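Side-chain contacts in dihydropteroate synthase (Mycobacterium smegmatis, PDB 6OMZ), which probably catalyses the condensation of para-aminobenzoate with 6-hydroxymethyl-7,8-dihydropterin diphosphate to give 7,8-dihydropteroate, a precursor of folate: residues P87-L92 with I99-M104; H50-V55 with Q95-S100; H210-L215 with H263-V268; V222-S227 with A254-L259. The protein carries 1 engineered substitution. All blocks are in the same frame, centred on the assembly; numbering follows the deposited sequence.

Contact 1: P87-L92 with I99-M104; sequences PVIREL and ISIDTM. With PMM (pterin-6-yl-methyl-monophosphate), chain D.
I99 brings its CD1 up to the oxygen of a flat group, the I89 carbonyl, with CD1 to I89 O at 3.6 Å. A second flat group, the D102 carboxylate, turns to the pterin instead: D102 OD2 lies 2.8 Å from N8 of the bound pterin-6-yl-methyl-monophosphate. The side-chain packing is aliphatic. I89 CG2 lies 4.1 Å from I99 CD1, the two side chains slanting past each other. I99 CD1 also sits 3.6 Å from L92 CB, so the methyl rests against both I89 O and L92 CB, one turn apart on the helix. With CG1 of I89 beside its backbone N (chi1 -65°) and the chain extended beyond it, the CD1 end travels away from I99 and stops 4.1 Å from I101 CD1, the two side chains meeting at about a right angle. This is helix-on-strand packing within a beta-alpha-beta unit of the TIM barrel, strand 61-65, helix 78-93 and strand 98-102; the short axes run antiparallel at 171° and approach to 9.9 Å, as expected when a helix returns the chain to the start of the next parallel strand. I99 and I101 serve the helical layer, and A112 of helix 106-114 touches both I89 and I101. S100 instead hydrogen-bonds through OG to D63. D102 OD2 forms a salt bridge with R269 and lies close to D63.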
loop_
_atom_site.group_PDB
_atom_site.type_symbol
_atom_site.label_atom_id
_atom_site.label_comp_id
_atom_site.label_asym_id
_atom_site.label_seq_id
_atom_site.Cartn_x
_atom_site.Cartn_y
_atom_site.Cartn_z
ATOM N N PRO A 87 -14.848 -4.420 -12.454
ATOM C CA PRO A 87 -14.530 -4.926 -13.808
ATOM C C PRO A 87 -13.046 -5.154 -14.017
ATOM O O PRO A 87 -12.649 -6.089 -14.725
ATOM C CB PRO A 87 -15.056 -3.824 -14.742
ATOM C CG PRO A 87 -16.048 -3.046 -13.917
ATOM C CD PRO A 87 -15.520 -3.106 -12.517
ATOM N N VAL A 88 -12.220 -4.287 -13.436
ATOM C CA VAL A 88 -10.775 -4.422 -13.554
ATOM C C VAL A 88 -10.310 -5.664 -12.812
ATOM O O VAL A 88 -9.506 -6.451 -13.326
ATOM C CB VAL A 88 -10.085 -3.151 -13.023
ATOM C CG1 VAL A 88 -8.561 -3.328 -12.988
ATOM C CG2 VAL A 88 -10.482 -1.940 -13.867
ATOM N N ILE A 89 -10.813 -5.855 -11.595
ATOM C CA ILE A 89 -10.424 -7.011 -10.799
ATOM C C ILE A 89 -10.866 -8.297 -11.479
ATOM O O ILE A 89 -10.126 -9.287 -11.494
ATOM C CB ILE A 89 -11.004 -6.883 -9.375
ATOM C CG1 ILE A 89 -10.371 -5.680 -8.656
ATOM C CG2 ILE A 89 -10.769 -8.168 -8.570
ATOM C CD1 ILE A 89 -11.096 -5.299 -7.347
ATOM N N ARG A 90 -12.078 -8.311 -12.044
ATOM C CA ARG A 90 -12.560 -9.521 -12.706
ATOM C C ARG A 90 -11.647 -9.932 -13.858
ATOM O O ARG A 90 -11.314 -11.118 -14.007
ATOM C CB ARG A 90 -13.995 -9.332 -13.208
ATOM C CG ARG A 90 -15.071 -9.660 -12.175
ATOM C CD ARG A 90 -16.463 -9.727 -12.818
ATOM N NE ARG A 90 -16.901 -8.415 -13.296
ATOM C CZ ARG A 90 -17.552 -7.523 -12.549
ATOM N NH1 ARG A 90 -17.844 -7.799 -11.284
ATOM N NH2 ARG A 90 -17.909 -6.353 -13.067
ATOM N N GLU A 91 -11.222 -8.972 -14.682
ATOM C CA GLU A 91 -10.405 -9.340 -15.839
ATOM C C GLU A 91 -8.990 -9.756 -15.429
ATOM O O GLU A 91 -8.416 -10.683 -16.015
ATOM C CB GLU A 91 -10.378 -8.189 -16.843
ATOM C CG GLU A 91 -11.769 -7.790 -17.299
ATOM C CD GLU A 91 -11.768 -6.842 -18.479
ATOM O OE1 GLU A 91 -10.829 -6.906 -19.301
ATOM O OE2 GLU A 91 -12.714 -6.032 -18.585
ATOM N N LEU A 92 -8.416 -9.100 -14.418
ATOM C CA LEU A 92 -7.073 -9.475 -13.982
ATOM C C LEU A 92 -7.084 -10.814 -13.255
ATOM O O LEU A 92 -6.159 -11.620 -13.407
ATOM C CB LEU A 92 -6.481 -8.379 -13.092
ATOM C CG LEU A 92 -6.190 -7.027 -13.760
ATOM C CD1 LEU A 92 -5.715 -6.010 -12.736
ATOM C CD2 LEU A 92 -5.151 -7.175 -14.890
ATOM N N ILE A 99 -4.515 -10.276 -6.447
ATOM C CA ILE A 99 -5.053 -8.921 -6.465
ATOM C C ILE A 99 -5.424 -8.507 -5.052
ATOM O O ILE A 99 -6.130 -9.241 -4.352
ATOM C CB ILE A 99 -6.288 -8.823 -7.377
ATOM C CG1 ILE A 99 -5.898 -9.114 -8.829
ATOM C CG2 ILE A 99 -6.946 -7.435 -7.250
ATOM C CD1 ILE A 99 -7.076 -9.465 -9.684
ATOM N N SER A 100 -4.974 -7.326 -4.641
ATOM C CA SER A 100 -5.469 -6.713 -3.418
ATOM C C SER A 100 -6.394 -5.560 -3.777
ATOM O O SER A 100 -6.160 -4.853 -4.766
ATOM C CB SER A 100 -4.326 -6.226 -2.527
ATOM O OG SER A 100 -3.498 -5.304 -3.193
ATOM N N ILE A 101 -7.454 -5.389 -2.985
ATOM C CA ILE A 101 -8.377 -4.263 -3.112
ATOM C C ILE A 101 -8.000 -3.202 -2.076
ATOM O O ILE A 101 -8.006 -3.464 -0.865
ATOM C CB ILE A 101 -9.844 -4.705 -2.950
ATOM C CG1 ILE A 101 -10.787 -3.481 -2.881
ATOM C CG2 ILE A 101 -10.039 -5.604 -1.714
ATOM C CD1 ILE A 101 -10.899 -2.703 -4.225
ATOM N N ASP A 102 -7.659 -2.004 -2.552
ATOM C CA ASP A 102 -7.296 -0.867 -1.704
ATOM C C ASP A 102 -8.591 -0.119 -1.402
ATOM O O ASP A 102 -9.049 0.713 -2.187
ATOM C CB ASP A 102 -6.269 0.010 -2.418
ATOM C CG ASP A 102 -5.754 1.164 -1.565
ATOM O OD1 ASP A 102 -6.388 1.545 -0.550
ATOM O OD2 ASP A 102 -4.684 1.700 -1.922
ATOM N N THR A 103 -9.216 -0.443 -0.267
ATOM C CA THR A 103 -10.448 0.233 0.129
ATOM C C THR A 103 -10.542 0.241 1.650
ATOM O O THR A 103 -10.021 -0.654 2.330
ATOM C CB THR A 103 -11.709 -0.426 -0.489
ATOM O OG1 THR A 103 -12.872 0.390 -0.245
ATOM C CG2 THR A 103 -11.964 -1.798 0.135
ATOM N N MET A 104 -11.190 1.290 2.175
ATOM C CA MET A 104 -11.573 1.397 3.575
ATOM C C MET A 104 -13.006 0.958 3.830
ATOM O O MET A 104 -13.452 0.996 4.981
ATOM C CB MET A 104 -11.468 2.845 4.082
ATOM C CG MET A 104 -10.194 3.591 3.816
ATOM S SD MET A 104 -10.376 5.280 4.467
ATOM C CE MET A 104 -11.584 5.988 3.355
HETATM N N5 PMM D . -0.528 4.638 0.179
HETATM C C6 PMM D . -1.587 5.019 -0.561
HETATM C C7 PMM D . -2.646 4.155 -0.774
HETATM N N8 PMM D . -2.732 2.921 -0.263
HETATM N N1 PMM D . -1.815 1.320 1.055
HETATM C C2 PMM D . -0.840 0.899 1.857
HETATM N N2 PMM D . -0.949 -0.286 2.464
HETATM N N3 PMM D . 0.277 1.638 2.125
HETATM C C4 PMM D . 0.532 2.895 1.620
HETATM O O4 PMM D . 1.574 3.485 1.890
HETATM C C4A PMM D . -0.533 3.417 0.739
HETATM C C8A PMM D . -1.683 2.570 0.493
HETATM C C9 PMM D . -1.607 6.443 -1.033
HETATM O O10 PMM D . -0.587 6.637 -2.047
HETATM P PA PMM D . -0.761 6.517 -3.665
HETATM O O1P PMM D . 0.598 6.752 -4.216
HETATM O O2P PMM D . -1.280 5.120 -4.009
HETATM O O3P PMM D . -1.775 7.559 -4.119
#

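Contact 2: H50-V55 with Q95-S100; sequences HGLALV and QGITIS. With EDO (1,2-ethanediol), chain L.
I97 has the largest buried share here, and its CD1 makes the closest approaches, reaching V55 CG2 at 3.8 Å and L52 CD2 at 4.0 Å. V55 and L52 are three residues apart on helix 44-56, so their methyls stand on the same helical face and take the isoleucine end between them. The approaches differ: the L52 side chain crosses that of I97 at about a right angle, whereas V55 meets it at a slant. I97 gets there by an extended outer torsion (chi2 169°), which carries CD1 well clear of its own backbone. L52 CD2 has a further neighbour in the aliphatic part of Q95, whose CG is 4.2 Å away at the protein surface. Beside V55 sits a 1,2-ethanediol, probably from the crystallisation liquor; T98 N donates a nearly straight hydrogen bond to its O1 (2.8 Å, 167°), and the diol is also bonded to the carbonyl of Q60. The contact lies where the chain leaves helix 78-93 and enters the N-terminal end of strand 98-102 of the TIM barrel: L92 of that helix touches both L52 and I97, and I62 of the adjacent strand 61-65 touches both V55 and I97.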
loop_
_atom_site.group_PDB
_atom_site.type_symbol
_atom_site.label_atom_id
_atom_site.label_comp_id
_atom_site.label_asym_id
_atom_site.label_seq_id
_atom_site.Cartn_x
_atom_site.Cartn_y
_atom_site.Cartn_z
ATOM N N HIS A 50 -2.773 -1.740 -17.734
ATOM C CA HIS A 50 -1.798 -1.269 -16.755
ATOM C C HIS A 50 -1.386 -2.397 -15.811
ATOM O O HIS A 50 -0.191 -2.660 -15.617
ATOM C CB HIS A 50 -2.386 -0.086 -15.978
ATOM C CG HIS A 50 -1.405 0.597 -15.077
ATOM N ND1 HIS A 50 -1.789 1.496 -14.109
ATOM C CD2 HIS A 50 -0.055 0.522 -15.005
ATOM C CE1 HIS A 50 -0.721 1.942 -13.474
ATOM N NE2 HIS A 50 0.344 1.373 -14.004
ATOM N N GLY A 51 -2.367 -3.095 -15.243
ATOM C CA GLY A 51 -2.067 -4.220 -14.367
ATOM C C GLY A 51 -1.300 -5.327 -15.069
ATOM O O GLY A 51 -0.348 -5.879 -14.515
ATOM N N LEU A 52 -1.695 -5.659 -16.299
ATOM C CA LEU A 52 -0.948 -6.662 -17.061
ATOM C C LEU A 52 0.502 -6.237 -17.267
ATOM O O LEU A 52 1.421 -7.073 -17.219
ATOM C CB LEU A 52 -1.628 -6.903 -18.406
ATOM C CG LEU A 52 -3.007 -7.564 -18.381
ATOM C CD1 LEU A 52 -3.557 -7.646 -19.792
ATOM C CD2 LEU A 52 -2.910 -8.959 -17.765
ATOM N N ALA A 53 0.727 -4.941 -17.512
ATOM C CA ALA A 53 2.083 -4.448 -17.733
ATOM C C ALA A 53 2.914 -4.512 -16.454
ATOM O O ALA A 53 4.127 -4.760 -16.504
ATOM C CB ALA A 53 2.039 -3.015 -18.258
ATOM N N LEU A 54 2.290 -4.248 -15.307
ATOM C CA LEU A 54 3.005 -4.344 -14.040
ATOM C C LEU A 54 3.358 -5.789 -13.717
ATOM O O LEU A 54 4.438 -6.067 -13.178
ATOM C CB LEU A 54 2.163 -3.738 -12.918
ATOM C CG LEU A 54 1.827 -2.254 -13.067
ATOM C CD1 LEU A 54 1.088 -1.782 -11.820
ATOM C CD2 LEU A 54 3.097 -1.425 -13.286
ATOM N N VAL A 55 2.469 -6.725 -14.044
ATOM C CA VAL A 55 2.793 -8.141 -13.852
ATOM C C VAL A 55 3.949 -8.547 -14.763
ATOM O O VAL A 55 4.886 -9.242 -14.344
ATOM C CB VAL A 55 1.545 -9.014 -14.091
ATOM C CG1 VAL A 55 1.931 -10.493 -14.134
ATOM C CG2 VAL A 55 0.508 -8.779 -13.001
ATOM N N GLN A 95 -6.810 -13.897 -15.347
ATOM C CA GLN A 95 -5.461 -14.268 -15.766
ATOM C C GLN A 95 -4.633 -14.874 -14.636
ATOM O O GLN A 95 -3.425 -15.066 -14.807
ATOM C CB GLN A 95 -4.715 -13.056 -16.341
ATOM C CG GLN A 95 -5.472 -12.308 -17.427
ATOM C CD GLN A 95 -5.713 -13.155 -18.652
ATOM O OE1 GLN A 95 -4.878 -13.980 -19.026
ATOM N NE2 GLN A 95 -6.862 -12.964 -19.284
ATOM N N GLY A 96 -5.243 -15.181 -13.493
ATOM C CA GLY A 96 -4.511 -15.815 -12.410
ATOM C C GLY A 96 -3.652 -14.878 -11.590
ATOM O O GLY A 96 -2.736 -15.336 -10.889
ATOM N N ILE A 97 -3.909 -13.589 -11.670
ATOM C CA ILE A 97 -3.128 -12.583 -10.954
ATOM C C ILE A 97 -3.629 -12.476 -9.523
ATOM O O ILE A 97 -4.838 -12.523 -9.270
ATOM C CB ILE A 97 -3.222 -11.235 -11.690
ATOM C CG1 ILE A 97 -2.575 -11.369 -13.075
ATOM C CG2 ILE A 97 -2.586 -10.097 -10.869
ATOM C CD1 ILE A 97 -2.831 -10.217 -14.009
ATOM N N THR A 98 -2.698 -12.332 -8.575
ATOM C CA THR A 98 -3.062 -12.070 -7.186
ATOM C C THR A 98 -3.348 -10.588 -7.001
ATOM O O THR A 98 -2.503 -9.743 -7.320
ATOM C CB THR A 98 -1.933 -12.485 -6.242
ATOM O OG1 THR A 98 -1.653 -13.879 -6.411
ATOM C CG2 THR A 98 -2.330 -12.201 -4.799
ATOM N N ILE A 99 -4.515 -10.276 -6.447
ATOM C CA ILE A 99 -5.053 -8.921 -6.465
ATOM C C ILE A 99 -5.424 -8.507 -5.052
ATOM O O ILE A 99 -6.130 -9.241 -4.352
ATOM C CB ILE A 99 -6.288 -8.823 -7.377
ATOM C CG1 ILE A 99 -5.898 -9.114 -8.829
ATOM C CG2 ILE A 99 -6.946 -7.435 -7.250
ATOM C CD1 ILE A 99 -7.076 -9.465 -9.684
ATOM N N SER A 100 -4.974 -7.326 -4.641
ATOM C CA SER A 100 -5.469 -6.713 -3.418
ATOM C C SER A 100 -6.394 -5.560 -3.777
ATOM O O SER A 100 -6.160 -4.853 -4.766
ATOM C CB SER A 100 -4.326 -6.226 -2.527
ATOM O OG SER A 100 -3.498 -5.304 -3.193
HETATM C C1 EDO L . 0.778 -11.757 -10.393
HETATM O O1 EDO L . 0.003 -12.126 -9.247
HETATM C C2 EDO L . 1.807 -12.852 -10.649
HETATM O O2 EDO L . 1.125 -14.109 -10.650
#

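Contact 3: H210-L215 with H263-V268; sequences HALPDL and HGAWGV
P213 overlaps the imidazole of H263 obliquely, its ring CG lying 3.7 Å from H263 ND1 and 4.0 Å from H263 CB. Although exposed in the whole protein, H263 contributes the largest buried share of the pair of segments and meets the proline through ND1 and CB. The second half of the contact is deeper. L212 CD2 stands 4.2 Å from H263 CB and 4.3 Å from A265 CB, bridging residues that lie on the two sides of G264 in the sequence. A first torsion of -176° puts CG of L212 opposite the backbone N and aims the branched end across at the other segment. Both segments sit at helix ends. A211 occupies the N-cap position of helix 212-216, which places P213 in the first turn, where a residue lacking an N-H costs the helix no backbone bond. On the other side G264, with positive phi (97°), is the C-prime residue of a Schellman motif that closes helix 250-262, its outer bond running from A265 N to A260 O. The packing therefore joins the start of one helix to the turn between helix 250-262 and strand 267-270 of the barrel. A260 lies against both L212 and A265, V222 also touches L212, and helix 165-182 meets L215.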
loop_
_atom_site.group_PDB
_atom_site.type_symbol
_atom_site.label_atom_id
_atom_site.label_comp_id
_atom_site.label_asym_id
_atom_site.label_seq_id
_atom_site.Cartn_x
_atom_site.Cartn_y
_atom_site.Cartn_z
ATOM N N HIS A 210 13.995 3.526 9.633
ATOM C CA HIS A 210 15.153 3.020 10.359
ATOM C C HIS A 210 14.753 1.947 11.360
ATOM O O HIS A 210 15.526 1.010 11.622
ATOM C CB HIS A 210 15.887 4.144 11.077
ATOM C CG HIS A 210 17.114 3.671 11.797
ATOM N ND1 HIS A 210 17.102 3.300 13.126
ATOM C CD2 HIS A 210 18.375 3.442 11.352
ATOM C CE1 HIS A 210 18.315 2.903 13.481
ATOM N NE2 HIS A 210 19.105 2.979 12.422
ATOM N N ALA A 211 13.554 2.062 11.927
ATOM C CA ALA A 211 13.058 1.092 12.892
ATOM C C ALA A 211 12.299 -0.049 12.236
ATOM O O ALA A 211 11.658 -0.828 12.942
ATOM C CB ALA A 211 12.170 1.785 13.930
ATOM N N LEU A 212 12.363 -0.167 10.908
ATOM C CA LEU A 212 11.705 -1.282 10.234
ATOM C C LEU A 212 12.057 -2.644 10.830
ATOM O O LEU A 212 11.131 -3.448 11.019
ATOM C CB LEU A 212 12.012 -1.228 8.727
ATOM C CG LEU A 212 11.348 -2.268 7.819
ATOM C CD1 LEU A 212 9.833 -2.289 8.028
ATOM C CD2 LEU A 212 11.696 -1.986 6.350
ATOM N N PRO A 213 13.322 -2.971 11.159
ATOM C CA PRO A 213 13.583 -4.272 11.806
ATOM C C PRO A 213 12.768 -4.498 13.072
ATOM O O PRO A 213 12.322 -5.630 13.321
ATOM C CB PRO A 213 15.085 -4.212 12.118
ATOM C CG PRO A 213 15.636 -3.274 11.099
ATOM C CD PRO A 213 14.576 -2.238 10.889
ATOM N N ASP A 214 12.579 -3.453 13.885
ATOM C CA ASP A 214 11.742 -3.569 15.082
ATOM C C ASP A 214 10.337 -4.016 14.716
ATOM O O ASP A 214 9.756 -4.892 15.365
ATOM C CB ASP A 214 11.674 -2.233 15.827
ATOM C CG ASP A 214 12.914 -1.941 16.638
ATOM O OD1 ASP A 214 13.826 -2.794 16.673
ATOM O OD2 ASP A 214 12.970 -0.844 17.245
ATOM N N LEU A 215 9.768 -3.412 13.671
ATOM C CA LEU A 215 8.407 -3.755 13.285
ATOM C C LEU A 215 8.361 -5.142 12.647
ATOM O O LEU A 215 7.434 -5.922 12.899
ATOM C CB LEU A 215 7.862 -2.669 12.349
ATOM C CG LEU A 215 6.354 -2.484 12.174
ATOM C CD1 LEU A 215 5.655 -2.115 13.508
ATOM C CD2 LEU A 215 6.093 -1.411 11.135
ATOM N N HIS A 263 16.001 -5.284 5.262
ATOM C CA HIS A 263 15.627 -5.237 6.665
ATOM C C HIS A 263 14.373 -6.049 6.971
ATOM O O HIS A 263 13.794 -5.894 8.049
ATOM C CB HIS A 263 15.474 -3.780 7.099
ATOM C CG HIS A 263 16.786 -3.064 7.187
ATOM N ND1 HIS A 263 17.755 -3.411 8.103
ATOM C CD2 HIS A 263 17.311 -2.061 6.443
ATOM C CE1 HIS A 263 18.811 -2.631 7.941
ATOM N NE2 HIS A 263 18.566 -1.803 6.940
ATOM N N GLY A 264 13.959 -6.921 6.059
ATOM C CA GLY A 264 12.989 -7.954 6.364
ATOM C C GLY A 264 11.550 -7.659 6.008
ATOM O O GLY A 264 10.669 -8.428 6.419
ATOM N N ALA A 265 11.276 -6.581 5.261
ATOM C CA ALA A 265 9.907 -6.296 4.844
ATOM C C ALA A 265 9.342 -7.459 4.035
ATOM O O ALA A 265 10.036 -8.058 3.209
ATOM C CB ALA A 265 9.840 -5.012 4.004
ATOM N N TRP A 266 8.068 -7.771 4.285
ATOM C CA TRP A 266 7.362 -8.774 3.489
ATOM C C TRP A 266 7.069 -8.259 2.085
ATOM O O TRP A 266 7.127 -9.021 1.107
ATOM C CB TRP A 266 6.057 -9.173 4.199
ATOM C CG TRP A 266 5.054 -9.870 3.313
ATOM C CD1 TRP A 266 5.000 -11.209 3.017
ATOM C CD2 TRP A 266 3.967 -9.256 2.604
ATOM N NE1 TRP A 266 3.943 -11.462 2.165
ATOM C CE2 TRP A 266 3.298 -10.282 1.891
ATOM C CE3 TRP A 266 3.491 -7.939 2.505
ATOM C CZ2 TRP A 266 2.175 -10.034 1.090
ATOM C CZ3 TRP A 266 2.371 -7.690 1.696
ATOM C CH2 TRP A 266 1.726 -8.736 1.008
ATOM N N GLY A 267 6.728 -6.972 1.961
ATOM C CA GLY A 267 6.393 -6.420 0.662
ATOM C C GLY A 267 6.677 -4.936 0.567
ATOM O O GLY A 267 6.911 -4.253 1.571
ATOM N N VAL A 268 6.641 -4.443 -0.676
ATOM C CA VAL A 268 6.721 -3.015 -0.982
ATOM C C VAL A 268 5.593 -2.677 -1.949
ATOM O O VAL A 268 5.352 -3.418 -2.906
ATOM C CB VAL A 268 8.093 -2.622 -1.588
ATOM C CG1 VAL A 268 9.213 -2.804 -0.572
ATOM C CG2 VAL A 268 8.412 -3.450 -2.864
#

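Contact 4: V222-S227 with A254-L259; sequences VLVGAS and AVISVL. With PMM (pterin-6-yl-methyl-monophosphate), chain D.
The first torsion of I256 (-75°) sets CG1 beside the backbone N and CG2 beside the carbonyl carbon, and the extended second torsion (177°) carries CD1 outward, so that both branches arrive at A226. In the TIM barrel of this enzyme the contact packs helix 250-262 against strand 223-224 and the loop that follows it. A226 CB is touched twice, by I256 CD1 at 3.7 Å and by I256 CG2 at 3.8 Å: the alanine methyl fits against the fork of the isoleucine. V224, two residues earlier and also directed at the helix, makes a looser approach, its CG1 4.4 Å from I256 CG2. All three residues are buried, yet the area shared is modest (96 Å²), and I256 is the helix residue that makes the contact. L196 also touches V224 and A226, while S257, next to I256, hydrogen-bonds through OG to S276. L223 and G225 line the ligand pocket, to which S227 is linked through H271. G225 has no side chain, and the pterin oxygen comes close to its backbone, with G225 O 3.3 Å from O4 of the ligand; the same carbonyl accepts a hydrogen bond from K229 NZ, which also bonds the ligand. S227 OG is hydrogen-bonded to the backbone N of H271, a second-shell link to a residue whose NE2 holds the ligand. L223 turns to the pterin rather than to the helix, placing its CD2 3.7 Å from N2.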
loop_
_atom_site.group_PDB
_atom_site.type_symbol
_atom_site.label_atom_id
_atom_site.label_comp_id
_atom_site.label_asym_id
_atom_site.label_seq_id
_atom_site.Cartn_x
_atom_site.Cartn_y
_atom_site.Cartn_z
ATOM N N VAL A 222 5.288 -7.225 7.212
ATOM C CA VAL A 222 5.285 -5.767 7.102
ATOM C C VAL A 222 5.315 -5.365 5.633
ATOM O O VAL A 222 6.201 -5.790 4.884
ATOM C CB VAL A 222 6.472 -5.130 7.846
ATOM C CG1 VAL A 222 6.440 -3.608 7.653
ATOM C CG2 VAL A 222 6.424 -5.476 9.340
ATOM N N LEU A 223 4.359 -4.525 5.235
ATOM C CA LEU A 223 4.337 -3.889 3.922
ATOM C C LEU A 223 4.763 -2.439 4.075
ATOM O O LEU A 223 4.338 -1.764 5.016
ATOM C CB LEU A 223 2.926 -3.953 3.317
ATOM C CG LEU A 223 2.633 -3.192 2.021
ATOM C CD1 LEU A 223 3.415 -3.793 0.863
ATOM C CD2 LEU A 223 1.128 -3.213 1.728
ATOM N N VAL A 224 5.600 -1.959 3.154
ATOM C CA VAL A 224 6.076 -0.575 3.153
ATOM C C VAL A 224 5.549 0.135 1.910
ATOM O O VAL A 224 5.707 -0.368 0.790
ATOM C CB VAL A 224 7.617 -0.516 3.183
ATOM C CG1 VAL A 224 8.103 0.903 2.967
ATOM C CG2 VAL A 224 8.139 -1.080 4.493
ATOM N N GLY A 225 4.953 1.315 2.101
ATOM C CA GLY A 225 4.558 2.128 0.962
ATOM C C GLY A 225 5.184 3.508 0.992
ATOM O O GLY A 225 4.682 4.413 1.667
ATOM N N ALA A 226 6.298 3.682 0.281
ATOM C CA ALA A 226 6.965 4.979 0.215
ATOM C C ALA A 226 6.813 5.664 -1.137
ATOM O O ALA A 226 7.113 6.859 -1.251
ATOM C CB ALA A 226 8.459 4.825 0.522
ATOM N N SER A 227 6.337 4.943 -2.144
ATOM C CA SER A 227 6.426 5.345 -3.548
ATOM C C SER A 227 5.894 6.747 -3.791
ATOM O O SER A 227 4.711 7.019 -3.575
ATOM C CB SER A 227 5.656 4.326 -4.394
ATOM O OG SER A 227 5.695 4.669 -5.773
ATOM N N ALA A 254 12.933 3.299 -5.390
ATOM C CA ALA A 254 13.531 1.992 -5.644
ATOM C C ALA A 254 14.601 1.654 -4.612
ATOM O O ALA A 254 14.753 0.487 -4.228
ATOM C CB ALA A 254 14.118 1.962 -7.058
ATOM N N VAL A 255 15.377 2.653 -4.179
ATOM C CA VAL A 255 16.357 2.425 -3.120
ATOM C C VAL A 255 15.660 2.017 -1.823
ATOM O O VAL A 255 16.125 1.118 -1.110
ATOM C CB VAL A 255 17.246 3.670 -2.930
ATOM C CG1 VAL A 255 18.182 3.482 -1.735
ATOM C CG2 VAL A 255 18.047 3.931 -4.203
ATOM N N ILE A 256 14.528 2.651 -1.503
ATOM C CA ILE A 256 13.774 2.239 -0.324
ATOM C C ILE A 256 13.321 0.785 -0.452
ATOM O O ILE A 256 13.363 0.026 0.521
ATOM C CB ILE A 256 12.598 3.202 -0.089
ATOM C CG1 ILE A 256 13.153 4.510 0.499
ATOM C CG2 ILE A 256 11.534 2.573 0.826
ATOM C CD1 ILE A 256 12.122 5.598 0.713
ATOM N N SER A 257 12.905 0.362 -1.652
ATOM C CA SER A 257 12.544 -1.049 -1.819
ATOM C C SER A 257 13.705 -1.964 -1.436
ATOM O O SER A 257 13.511 -2.971 -0.744
ATOM C CB SER A 257 12.103 -1.334 -3.253
ATOM O OG SER A 257 10.855 -0.725 -3.550
ATOM N N VAL A 258 14.922 -1.606 -1.846
ATOM C CA VAL A 258 16.095 -2.422 -1.536
ATOM C C VAL A 258 16.380 -2.428 -0.035
ATOM O O VAL A 258 16.648 -3.481 0.559
ATOM C CB VAL A 258 17.305 -1.929 -2.346
ATOM C CG1 VAL A 258 18.617 -2.474 -1.751
ATOM C CG2 VAL A 258 17.161 -2.383 -3.778
ATOM N N LEU A 259 16.356 -1.252 0.602
ATOM C CA LEU A 259 16.652 -1.202 2.032
ATOM C C LEU A 259 15.547 -1.877 2.831
ATOM O O LEU A 259 15.817 -2.566 3.823
ATOM C CB LEU A 259 16.853 0.249 2.484
ATOM C CG LEU A 259 18.104 0.948 1.927
ATOM C CD1 LEU A 259 18.150 2.412 2.337
ATOM C CD2 LEU A 259 19.379 0.240 2.385
HETATM N N5 PMM D . -0.528 4.638 0.179
HETATM C C6 PMM D . -1.587 5.019 -0.561
HETATM C C7 PMM D . -2.646 4.155 -0.774
HETATM N N8 PMM D . -2.732 2.921 -0.263
HETATM N N1 PMM D . -1.815 1.320 1.055
HETATM C C2 PMM D . -0.840 0.899 1.857
HETATM N N2 PMM D . -0.949 -0.286 2.464
HETATM N N3 PMM D . 0.277 1.638 2.125
HETATM C C4 PMM D . 0.532 2.895 1.620
HETATM O O4 PMM D . 1.574 3.485 1.890
HETATM C C4A PMM D . -0.533 3.417 0.739
HETATM C C8A PMM D . -1.683 2.570 0.493
HETATM C C9 PMM D . -1.607 6.443 -1.033
HETATM O O10 PMM D . -0.587 6.637 -2.047
HETATM P PA PMM D . -0.761 6.517 -3.665
HETATM O O1P PMM D . 0.598 6.752 -4.216
HETATM O O2P PMM D . -1.280 5.120 -4.009
HETATM O O3P PMM D . -1.775 7.559 -4.119
#

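Overall arrangement
The four contacts form two pairs in one barrel. Contacts 1 and 2 share I99 and S100 of strand 98-102; their centres are 9 Å apart, and L92 O of contact 1 packs 3.4 Å from I97 CB of contact 2. Contacts 3 and 4 are likewise 9 Å apart between centres and are joined through neighbouring strands, with a probable hydrogen bond between V224 N and G267 O (3.1 Å); contact 4 is nested in the chain loop that contact 3 closes. Contacts 1 and 4 lie on opposite sides of the chain's centre, about 22 Å apart between centres, yet both reach the same bound pterin, through D102 and through L223 and G225.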